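Local coordinates for L protein (CAS virus, PDB 5MV0) that probably cleaves capped host RNA through its N-terminal endonuclease domain, supplying primers for viral transcription by the L polymerase, at residues S19-L24 with N150-E155; T98-E103 with N139-S144. One frame throughout, in Å; residues are numbered along the deposited sequence.

Contact 1: residues S19-L24 with N150-E155; sequences SIEPDL and NGNVPE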
loop_
_atom_site.group_PDB
_atom_site.type_symbol
_atom_site.label_atom_id
_atom_site.label_comp_id
_atom_site.label_asym_id
_atom_site.label_seq_id
_atom_site.Cartn_x
_atom_site.Cartn_y
_atom_site.Cartn_z
ATOM N N SER B 19 -0.130 2.372 -0.699
ATOM C CA SER B 19 0.219 2.077 0.691
ATOM C C SER B 19 -1.005 2.167 1.594
ATOM O O SER B 19 -1.157 1.372 2.536
ATOM C CB SER B 19 1.303 3.041 1.173
ATOM O OG SER B 19 2.473 2.975 0.353
ATOM N N ILE B 20 -1.871 3.150 1.331
ATOM C CA ILE B 20 -3.054 3.391 2.157
ATOM C C ILE B 20 -4.109 2.311 1.933
ATOM O O ILE B 20 -4.778 1.880 2.878
ATOM C CB ILE B 20 -3.613 4.792 1.851
ATOM C CG1 ILE B 20 -2.639 5.876 2.305
ATOM C CG2 ILE B 20 -4.997 4.989 2.496
ATOM C CD1 ILE B 20 -3.019 7.296 1.832
ATOM N N GLU B 21 -4.300 1.880 0.679
ATOM C CA GLU B 21 -5.297 0.867 0.310
ATOM C C GLU B 21 -4.622 -0.203 -0.533
ATOM O O GLU B 21 -4.753 -0.215 -1.767
ATOM C CB GLU B 21 -6.471 1.473 -0.470
ATOM C CG GLU B 21 -7.503 2.186 0.378
ATOM C CD GLU B 21 -8.464 1.233 1.094
ATOM O OE1 GLU B 21 -8.256 -0.010 1.084
ATOM O OE2 GLU B 21 -9.449 1.748 1.653
ATOM N N PRO B 22 -3.893 -1.127 0.103
ATOM C CA PRO B 22 -3.082 -2.094 -0.657
ATOM C C PRO B 22 -3.878 -3.117 -1.444
ATOM O O PRO B 22 -3.280 -3.813 -2.277
ATOM C CB PRO B 22 -2.238 -2.778 0.436
ATOM C CG PRO B 22 -2.213 -1.796 1.563
ATOM C CD PRO B 22 -3.586 -1.161 1.542
ATOM N N ASP B 23 -5.188 -3.255 -1.216
ATOM C CA ASP B 23 -5.993 -4.081 -2.117
ATOM C C ASP B 23 -5.932 -3.582 -3.554
ATOM O O ASP B 23 -6.201 -4.349 -4.484
ATOM C CB ASP B 23 -7.454 -4.119 -1.668
ATOM C CG ASP B 23 -7.665 -4.981 -0.440
ATOM O OD1 ASP B 23 -6.800 -5.832 -0.149
ATOM O OD2 ASP B 23 -8.702 -4.803 0.232
ATOM N N LEU B 24 -5.593 -2.309 -3.758
ATOM C CA LEU B 24 -5.487 -1.780 -5.110
ATOM C C LEU B 24 -4.188 -2.182 -5.797
ATOM O O LEU B 24 -4.089 -2.042 -7.025
ATOM C CB LEU B 24 -5.597 -0.253 -5.077
ATOM C CG LEU B 24 -6.906 0.343 -4.549
ATOM C CD1 LEU B 24 -6.714 1.815 -4.213
ATOM C CD2 LEU B 24 -7.989 0.177 -5.589
ATOM N N ASN B 150 -13.821 8.366 -2.273
ATOM C CA ASN B 150 -12.424 8.182 -1.905
ATOM C C ASN B 150 -12.218 7.245 -0.717
ATOM O O ASN B 150 -11.115 6.703 -0.567
ATOM C CB ASN B 150 -11.774 9.546 -1.649
ATOM C CG ASN B 150 -12.457 10.319 -0.549
ATOM O OD1 ASN B 150 -13.600 10.746 -0.692
ATOM N ND2 ASN B 150 -11.734 10.559 0.537
ATOM N N GLY B 151 -13.248 6.992 0.094
ATOM C CA GLY B 151 -13.080 6.056 1.200
ATOM C C GLY B 151 -11.939 6.477 2.114
ATOM O O GLY B 151 -11.874 7.620 2.565
ATOM N N ASN B 152 -11.004 5.557 2.369
ATOM C CA ASN B 152 -9.845 5.856 3.203
ATOM C C ASN B 152 -8.771 6.666 2.485
ATOM O O ASN B 152 -7.808 7.087 3.133
ATOM C CB ASN B 152 -9.215 4.562 3.704
ATOM C CG ASN B 152 -10.177 3.723 4.497
ATOM O OD1 ASN B 152 -10.763 4.194 5.465
ATOM N ND2 ASN B 152 -10.380 2.479 4.064
ATOM N N VAL B 153 -8.878 6.866 1.176
ATOM C CA VAL B 153 -7.852 7.618 0.452
ATOM C C VAL B 153 -8.164 9.104 0.540
ATOM O O VAL B 153 -9.276 9.519 0.181
ATOM C CB VAL B 153 -7.750 7.172 -1.014
ATOM C CG1 VAL B 153 -6.647 7.954 -1.697
ATOM C CG2 VAL B 153 -7.480 5.686 -1.092
ATOM N N PRO B 154 -7.220 9.936 1.000
ATOM C CA PRO B 154 -7.469 11.383 1.072
ATOM C C PRO B 154 -7.860 11.950 -0.288
ATOM O O PRO B 154 -7.266 11.611 -1.316
ATOM C CB PRO B 154 -6.126 11.958 1.545
ATOM C CG PRO B 154 -5.393 10.802 2.186
ATOM C CD PRO B 154 -5.869 9.561 1.467
ATOM N N GLU B 155 -8.861 12.840 -0.280
ATOM C CA GLU B 155 -9.369 13.382 -1.538
ATOM C C GLU B 155 -8.288 14.120 -2.315
ATOM O O GLU B 155 -8.326 14.148 -3.553
ATOM C CB GLU B 155 -10.556 14.320 -1.298
ATOM C CG GLU B 155 -11.265 14.650 -2.608
ATOM C CD GLU B 155 -12.415 15.632 -2.473
ATOM O OE1 GLU B 155 -12.715 16.079 -1.342
ATOM O OE2 GLU B 155 -13.016 15.955 -3.519
HETATM O O HOH W 1 -10.721 3.540 0.446
#
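CG of Glu21 lies anti to the carbonyl carbon (chi1 -79°) and the chain then bends at chi2 (-78°), which carries the carboxylate over to Asn152, whose CG stands beside its own backbone N and anti to the carbonyl carbon. The two side chains cross at about a right angle, and Asn152 ND2 donates to Glu21 OE2 over 2.7 Å. The donor comes from above the carboxylate plane rather than within it, while OE2 lies close to the amide plane of Asn152. Water 1 accepts the backbone N-H of Asn152 at 2.8 Å and lies close to OE2, although that second link is doubtful. Arg55 adds a salt bridge to OE2 and would be expected to keep the carboxylate ionised.

Beneath this polar edge the contact turns apolar. Glu21 CG rests on Val153 CG2 at 3.8 Å, and Ile20 CG2 packs against the carbonyl oxygen of Asn152, 3.6 Å away. Ile20 reaches out to the ring of Pro154, with CD1 of the isoleucine 3.7 Å from CD of the proline. The loop side is shaped by a type II' beta turn from Asn150 to Val153, with Gly151 at positive phi. Its backbone bond from Val153 N to Asn150 O is joined by a return bond, Asn150 ND2 to Val153 O, at 2.7 Å.

Glu21 is the residue at which the chain leaves helical geometry after helix 4-20, whereas Pro154 is the N-cap of helix 155-170. The contact therefore joins the C-terminal end of one helix to the start of another: Ile20 also touches Leu157, Val153 reaches Ile17 and Leu158, and Arg55 approaches from helix 34-57.

Contact 2: residues T98-E103 with N139-S144; sequences TIIVLE and NIIVIS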
loop_
_atom_site.group_PDB
_atom_site.type_symbol
_atom_site.label_atom_id
_atom_site.label_comp_id
_atom_site.label_asym_id
_atom_site.label_seq_id
_atom_site.Cartn_x
_atom_site.Cartn_y
_atom_site.Cartn_z
ATOM N N THR B 98 -30.513 -14.081 -3.459
ATOM C CA THR B 98 -30.373 -12.763 -4.062
ATOM C C THR B 98 -28.976 -12.616 -4.648
ATOM O O THR B 98 -27.987 -13.007 -4.016
ATOM C CB THR B 98 -30.633 -11.654 -3.037
ATOM O OG1 THR B 98 -31.954 -11.793 -2.499
ATOM C CG2 THR B 98 -30.510 -10.282 -3.693
ATOM N N ILE B 99 -28.908 -12.083 -5.865
ATOM C CA ILE B 99 -27.659 -11.679 -6.500
ATOM C C ILE B 99 -27.688 -10.167 -6.650
ATOM O O ILE B 99 -28.704 -9.604 -7.074
ATOM C CB ILE B 99 -27.474 -12.357 -7.868
ATOM C CG1 ILE B 99 -27.308 -13.871 -7.689
ATOM C CG2 ILE B 99 -26.284 -11.741 -8.618
ATOM C CD1 ILE B 99 -27.524 -14.666 -8.971
ATOM N N ILE B 100 -26.589 -9.508 -6.286
ATOM C CA ILE B 100 -26.418 -8.079 -6.512
ATOM C C ILE B 100 -25.267 -7.888 -7.495
ATOM O O ILE B 100 -24.258 -8.598 -7.421
ATOM C CB ILE B 100 -26.156 -7.336 -5.188
ATOM C CG1 ILE B 100 -27.317 -7.564 -4.207
ATOM C CG2 ILE B 100 -25.954 -5.859 -5.433
ATOM C CD1 ILE B 100 -27.025 -7.114 -2.792
ATOM N N VAL B 101 -25.430 -6.962 -8.438
ATOM C CA VAL B 101 -24.336 -6.541 -9.308
ATOM C C VAL B 101 -24.252 -5.022 -9.289
ATOM O O VAL B 101 -25.264 -4.319 -9.199
ATOM C CB VAL B 101 -24.475 -7.053 -10.758
ATOM C CG1 VAL B 101 -24.298 -8.565 -10.832
ATOM C CG2 VAL B 101 -25.809 -6.605 -11.365
ATOM N N LEU B 102 -23.025 -4.516 -9.377
ATOM C CA LEU B 102 -22.748 -3.094 -9.307
ATOM C C LEU B 102 -22.057 -2.641 -10.584
ATOM O O LEU B 102 -21.133 -3.306 -11.068
ATOM C CB LEU B 102 -21.862 -2.768 -8.091
ATOM C CG LEU B 102 -21.187 -1.394 -8.149
ATOM C CD1 LEU B 102 -22.209 -0.291 -7.918
ATOM C CD2 LEU B 102 -20.040 -1.319 -7.147
ATOM N N GLU B 103 -22.511 -1.513 -11.124
ATOM C CA GLU B 103 -21.808 -0.776 -12.173
ATOM C C GLU B 103 -21.538 0.619 -11.628
ATOM O O GLU B 103 -22.477 1.381 -11.367
ATOM C CB GLU B 103 -22.624 -0.710 -13.464
ATOM C CG GLU B 103 -22.894 -2.070 -14.123
ATOM C CD GLU B 103 -21.647 -2.683 -14.744
ATOM O OE1 GLU B 103 -20.611 -1.981 -14.834
ATOM O OE2 GLU B 103 -21.702 -3.866 -15.140
ATOM N N ASN B 139 -30.536 -7.804 -8.329
ATOM C CA ASN B 139 -30.571 -6.365 -8.110
ATOM C C ASN B 139 -29.367 -5.722 -8.792
ATOM O O ASN B 139 -28.214 -5.967 -8.416
ATOM C CB ASN B 139 -30.617 -6.056 -6.615
ATOM C CG ASN B 139 -31.883 -6.591 -5.952
ATOM O OD1 ASN B 139 -32.888 -6.854 -6.622
ATOM N ND2 ASN B 139 -31.840 -6.744 -4.634
ATOM N N ILE B 140 -29.643 -4.896 -9.797
ATOM C CA ILE B 140 -28.615 -4.201 -10.562
ATOM C C ILE B 140 -28.487 -2.805 -9.977
ATOM O O ILE B 140 -29.405 -1.991 -10.098
ATOM C CB ILE B 140 -28.961 -4.136 -12.053
ATOM C CG1 ILE B 140 -29.198 -5.533 -12.610
ATOM C CG2 ILE B 140 -27.858 -3.409 -12.834
ATOM C CD1 ILE B 140 -30.056 -5.533 -13.868
ATOM N N ILE B 141 -27.357 -2.524 -9.338
ATOM C CA ILE B 141 -27.090 -1.208 -8.773
ATOM C C ILE B 141 -26.144 -0.480 -9.717
ATOM O O ILE B 141 -25.047 -0.967 -10.016
ATOM C CB ILE B 141 -26.511 -1.318 -7.353
ATOM C CG1 ILE B 141 -27.476 -2.123 -6.478
ATOM C CG2 ILE B 141 -26.277 0.075 -6.758
ATOM C CD1 ILE B 141 -27.014 -2.343 -5.042
ATOM N N VAL B 142 -26.573 0.676 -10.207
ATOM C CA VAL B 142 -25.815 1.465 -11.168
ATOM C C VAL B 142 -25.615 2.845 -10.561
ATOM O O VAL B 142 -26.590 3.555 -10.283
ATOM C CB VAL B 142 -26.530 1.540 -12.528
ATOM C CG1 VAL B 142 -25.707 2.329 -13.543
ATOM C CG2 VAL B 142 -26.809 0.136 -13.041
ATOM N N ILE B 143 -24.357 3.214 -10.338
ATOM C CA ILE B 143 -23.991 4.466 -9.684
ATOM C C ILE B 143 -23.073 5.241 -10.615
ATOM O O ILE B 143 -22.061 4.705 -11.081
ATOM C CB ILE B 143 -23.296 4.209 -8.335
ATOM C CG1 ILE B 143 -24.269 3.624 -7.317
ATOM C CG2 ILE B 143 -22.633 5.482 -7.775
ATOM C CD1 ILE B 143 -23.537 3.084 -6.080
ATOM N N SER B 144 -23.415 6.499 -10.883
ATOM C CA SER B 144 -22.535 7.390 -11.629
ATOM C C SER B 144 -22.507 8.739 -10.928
ATOM O O SER B 144 -23.532 9.425 -10.859
ATOM C CB SER B 144 -22.986 7.545 -13.083
ATOM O OG SER B 144 -22.010 8.246 -13.833
#
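Both the N-H and the C=O of Val101 turn to strand 139-144: the N-H donates to Asn139 O at 3.0 Å, and the carbonyl accepts from Ile141 N at 2.8 Å. Glu103 repeats the pattern two residues on, its N bonding to Ile141 O and its O receiving Ile143 N, while Asn139 N to Ile99 O completes a ladder of five nearly straight bonds. This is the regular parallel arrangement, in which every other residue of one strand bonds to the two residues flanking its partner on the other; the short strand axes run 4.7 Å apart at 18°. Weaker CA-H...O contacts lie between the rungs, the shortest from Leu102 CA to Ile141 O at 3.2 Å.

On the face of Ile100 and Leu102, Ile100 CG2 meets Ile141 CD1 at 3.7 Å, the two side chains crossing obliquely. Farther along, Leu102, with CG anti to the backbone N (chi1 163°), brings CD1 to 4.1 Å from Ile143 CD1. The other face carries Val101, Glu103, Ile140 and Val142. There Val101 and Ile140 lie side by side and point the same way, with CG2 of the valine 3.8 Å from CG1 of the isoleucine. Glu103 OE2 leads away from the partner strand and is held by a salt bridge to Lys123 and a hydrogen bond with the Tyr124 hydroxyl.

The pair, connected through helices 110-122 and 127-133, is the parallel part of a mixed sheet ordered 60-61, 89-93, 98-106, 137-145, with 137-145 at one edge, consistent with the central sheet of a PD-(D/E)XK nuclease fold. Helix 34-57 packs against the Leu102 and Ile141 face, and helix 110-122 covers Val142 and Ser144 on the other.

Both contacts belong to the cap-snatching domain, yet they share no helix or strand directly, and their centres lie 22 Å apart with nearest atoms about 11 Å apart. Contact 2 pairs two strands through main-chain bonds, with apolar side chains dressing both faces of the sheet; none of its touching residues is exposed. Contact 1 is smaller, burying 233 against 469 Å², and joins a helix end to a loop by a side-chain hydrogen bond and a few apolar touches, with Asn152 exposed. Helix 34-57 adjoins both, providing Arg55 beside contact 1 and Leu57 beside contact 2. Other copies of the protein reach contact 1 but not contact 2.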